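Local coordinates for aldehyde dehydrogenase (Trypanosoma brucei, PDB 5MYP), which probably oxidises aldehydes with NAD+ as cofactor, as a glycosomal member of the aldehyde dehydrogenase family, at residues A[292-297]-A[305-310]. Numbering follows the deposited sequence. Where two conformers were deposited one is given.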
ATOM      1  N   LEU A 292      -9.566 -11.785 -43.585  1.00 19.78           N
ATOM      2  CA  LEU A 292      -8.146 -11.674 -43.926  1.00 20.37           C
ATOM      3  C   LEU A 292      -7.916 -11.390 -45.412  1.00 20.49           C
ATOM      4  O   LEU A 292      -7.116 -10.524 -45.752  1.00 20.24           O
ATOM      5  CB  LEU A 292      -7.373 -12.930 -43.493  1.00 20.52           C
ATOM      6  CG  LEU A 292      -7.168 -13.102 -41.984  1.00 20.63           C
ATOM      7  CD1 LEU A 292      -6.617 -14.489 -41.670  1.00 20.77           C
ATOM      8  CD2 LEU A 292      -6.258 -12.014 -41.432  1.00 20.67           C
ATOM      9  N   LYS A 293      -8.636 -12.098 -46.283  1.00 20.92           N
ATOM     10  CA  LYS A 293      -8.542 -11.866 -47.733  1.00 21.45           C
ATOM     11  C   LYS A 293      -8.880 -10.428 -48.132  1.00 20.95           C
ATOM     12  O   LYS A 293      -8.179  -9.832 -48.960  1.00 20.16           O
ATOM     13  CB  LYS A 293      -9.446 -12.832 -48.507  1.00 22.25           C
ATOM     14  CG  LYS A 293      -8.887 -14.237 -48.631  1.00 23.32           C
ATOM     15  CD  LYS A 293      -9.925 -15.160 -49.244  1.00 24.33           C
ATOM     16  CE  LYS A 293      -9.299 -16.395 -49.864  1.00 24.93           C
ATOM     17  NZ  LYS A 293     -10.362 -17.313 -50.360  1.00 25.38           N
ATOM     18  N   VAL A 294      -9.942  -9.880 -47.536  1.00 20.90           N
ATOM     19  CA  VAL A 294     -10.370  -8.503 -47.812  1.00 21.24           C
ATOM     20  C   VAL A 294      -9.333  -7.503 -47.299  1.00 21.95           C
ATOM     21  O   VAL A 294      -8.975  -6.558 -48.003  1.00 21.85           O
ATOM     22  CB  VAL A 294     -11.777  -8.193 -47.224  1.00 21.12           C
ATOM     23  CG1 VAL A 294     -12.134  -6.715 -47.365  1.00 21.05           C
ATOM     24  CG2 VAL A 294     -12.838  -9.048 -47.909  1.00 21.00           C
ATOM     25  N   LEU A 295      -8.853  -7.731 -46.079  1.00 22.85           N
ATOM     26  CA  LEU A 295      -7.809  -6.892 -45.487  1.00 23.50           C
ATOM     27  C   LEU A 295      -6.489  -6.949 -46.269  1.00 24.29           C
ATOM     28  O   LEU A 295      -5.831  -5.918 -46.438  1.00 24.02           O
ATOM     29  CB  LEU A 295      -7.579  -7.285 -44.020  1.00 23.30           C
ATOM     30  CG  LEU A 295      -6.773  -6.346 -43.129  1.00 23.23           C
ATOM     31  CD1 LEU A 295      -7.424  -4.988 -43.061  1.00 23.16           C
ATOM     32  CD2 LEU A 295      -6.660  -6.970 -41.757  1.00 23.18           C
ATOM     33  N   LYS A 296      -6.122  -8.143 -46.735  0.50 24.95           N
ATOM     34  CA  LYS A 296      -4.939  -8.333 -47.577  0.50 25.74           C
ATOM     35  C   LYS A 296      -5.058  -7.678 -48.956  0.50 26.07           C
ATOM     36  O   LYS A 296      -4.043  -7.314 -49.555  0.50 26.47           O
ATOM     37  CB  LYS A 296      -4.661  -9.824 -47.772  0.50 25.94           C
ATOM     38  CG  LYS A 296      -3.326 -10.087 -48.446  0.50 26.27           C
ATOM     39  CD  LYS A 296      -2.204  -9.314 -47.770  0.50 26.44           C
ATOM     40  CE  LYS A 296      -0.963  -9.253 -48.645  0.50 26.47           C
ATOM     41  NZ  LYS A 296      -0.493 -10.610 -49.031  0.50 26.50           N
ATOM     42  N   GLY A 297      -6.288  -7.545 -49.455  1.00 26.23           N
ATOM     43  CA  GLY A 297      -6.552  -7.014 -50.796  1.00 26.46           C
ATOM     44  C   GLY A 297      -6.653  -8.114 -51.844  1.00 27.02           C
ATOM     45  O   GLY A 297      -6.576  -7.830 -53.039  1.00 27.47           O
ATOM     46  N   GLN A 305     -14.046  -0.200 -46.645  0.50 27.83           N
ATOM     47  CA  GLN A 305     -14.003   0.478 -45.350  0.50 27.75           C
ATOM     48  C   GLN A 305     -15.249   0.159 -44.519  0.50 27.23           C
ATOM     49  O   GLN A 305     -15.146  -0.059 -43.314  0.50 27.03           O
ATOM     50  CB  GLN A 305     -13.847   1.993 -45.530  0.50 27.84           C
ATOM     51  CG  GLN A 305     -13.059   2.404 -46.767  0.50 27.90           C
ATOM     52  CD  GLN A 305     -11.609   1.963 -46.717  0.50 27.94           C
ATOM     53  OE1 GLN A 305     -10.902   2.003 -47.724  0.50 27.77           O
ATOM     54  NE2 GLN A 305     -11.160   1.537 -45.543  0.50 27.37           N
ATOM     55  N   GLN A 306     -16.413   0.113 -45.173  1.00 26.95           N
ATOM     56  CA  GLN A 306     -17.662  -0.294 -44.525  1.00 26.59           C
ATOM     57  C   GLN A 306     -17.622  -1.759 -44.072  1.00 24.76           C
ATOM     58  O   GLN A 306     -18.122  -2.081 -42.995  1.00 23.41           O
ATOM     59  CB  GLN A 306     -18.848  -0.078 -45.471  1.00 28.03           C
ATOM     60  CG  GLN A 306     -20.218  -0.246 -44.826  1.00 29.30           C
ATOM     61  CD  GLN A 306     -21.347  -0.049 -45.821  1.00 30.51           C
ATOM     62  OE1 GLN A 306     -21.391   0.952 -46.539  1.00 32.16           O
ATOM     63  NE2 GLN A 306     -22.266  -1.007 -45.872  1.00 31.49           N
ATOM     64  N   PHE A 307     -17.035  -2.633 -44.892  1.00 23.05           N
ATOM     65  CA  PHE A 307     -16.876  -4.050 -44.537  1.00 22.25           C
ATOM     66  C   PHE A 307     -16.023  -4.233 -43.276  1.00 21.45           C
ATOM     67  O   PHE A 307     -16.365  -5.041 -42.403  1.00 20.77           O
ATOM     68  CB  PHE A 307     -16.262  -4.838 -45.706  1.00 21.87           C
ATOM     69  CG  PHE A 307     -15.926  -6.263 -45.372  1.00 21.92           C
ATOM     70  CD1 PHE A 307     -16.870  -7.272 -45.526  1.00 21.90           C
ATOM     71  CD2 PHE A 307     -14.652  -6.601 -44.913  1.00 21.85           C
ATOM     72  CE1 PHE A 307     -16.556  -8.591 -45.218  1.00 21.86           C
ATOM     73  CE2 PHE A 307     -14.340  -7.912 -44.588  1.00 21.86           C
ATOM     74  CZ  PHE A 307     -15.287  -8.911 -44.755  1.00 21.74           C
ATOM     75  N   LEU A 308     -14.913  -3.501 -43.199  1.00 21.08           N
ATOM     76  CA  LEU A 308     -14.013  -3.587 -42.045  1.00 21.16           C
ATOM     77  C   LEU A 308     -14.626  -2.981 -40.782  1.00 20.88           C
ATOM     78  O   LEU A 308     -14.409  -3.501 -39.688  1.00 21.09           O
ATOM     79  CB  LEU A 308     -12.660  -2.941 -42.352  1.00 21.00           C
ATOM     80  CG  LEU A 308     -11.808  -3.660 -43.407  1.00 21.04           C
ATOM     81  CD1 LEU A 308     -10.589  -2.821 -43.760  1.00 21.04           C
ATOM     82  CD2 LEU A 308     -11.386  -5.042 -42.927  1.00 20.87           C
ATOM     83  N   GLU A 309     -15.397  -1.906 -40.933  1.00 20.93           N
ATOM     84  CA  GLU A 309     -16.107  -1.303 -39.791  1.00 21.25           C
ATOM     85  C   GLU A 309     -17.267  -2.170 -39.290  1.00 21.35           C
ATOM     86  O   GLU A 309     -17.649  -2.061 -38.121  1.00 21.09           O
ATOM     87  CB  GLU A 309     -16.581   0.126 -40.105  1.00 21.47           C
ATOM     88  CG  GLU A 309     -15.441   1.131 -40.331  1.00 21.79           C
ATOM     89  CD  GLU A 309     -14.721   1.591 -39.066  1.00 22.09           C
ATOM     90  OE1 GLU A 309     -14.890   0.982 -37.992  1.00 21.70           O
ATOM     91  OE2 GLU A 309     -13.968   2.583 -39.147  1.00 22.58           O
ATOM     92  N   GLU A 310     -17.805  -3.034 -40.162  1.00 21.07           N
ATOM     93  CA  GLU A 310     -18.810  -4.044 -39.778  1.00 21.22           C
ATOM     94  C   GLU A 310     -18.215  -5.379 -39.288  1.00 20.36           C
ATOM     95  O   GLU A 310     -18.966  -6.286 -38.925  1.00 19.89           O
ATOM     96  CB  GLU A 310     -19.762  -4.318 -40.956  1.00 22.41           C
ATOM     97  CG  GLU A 310     -20.687  -3.156 -41.296  1.00 23.38           C
ATOM     98  CD  GLU A 310     -21.480  -3.374 -42.582  1.00 24.54           C
ATOM     99  OE1 GLU A 310     -21.417  -4.478 -43.173  1.00 25.33           O
ATOM    100  OE2 GLU A 310     -22.173  -2.429 -43.009  1.00 25.79           O
TER
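V294 meets the ring of F307 with three atoms, and this pair is the tighter half of an entirely apolar contact. V294 CG1 reaches F307 CD2 at 3.5 Å, and V294 CB lies 3.7 Å from F307 CE2. V294 CG2 sits over one ring face, 4.2 Å from the centroid and 28° off the normal, which meets the geometry of a CH-pi contact. V294 CB and CG1 lie on that same side of the ring plane, but displaced outward past the CD2-CE2 bond. F307 CB points toward helix 289-296, and CG anti to the backbone N (chi1 174°) carries the ring on to V294.

The second pair, L295 and L308, meets through methyl groups alone. L295 CD1 approaches both branches of L308, at 3.9 Å from L308 CD1 and 4.0 Å from L308 CD2, and the two side chains cross at about a right angle. The CB of L295 does not aim at L308; its second torsion, chi2 59°, helps bring CD1 across. Both leucines also touch D341 of strand 340-341, and L295 touches T346 and A348 of strand 346-353.

No hydrogen bond links the segments, which lie away from the predicted active-site residues. Beyond them, E309 OE1 is gripped by salt bridges from R66 and R315. G297, with positive phi, is the C' residue of a Schellman motif closing helix 289-296. The whole is two short helices in sequence, joined by a short linker and paired through apolar side chains, packed against strands 340-341 and 346-353 of a mixed sheet that probably belongs, as in other aldehyde dehydrogenases, to the catalytic domain.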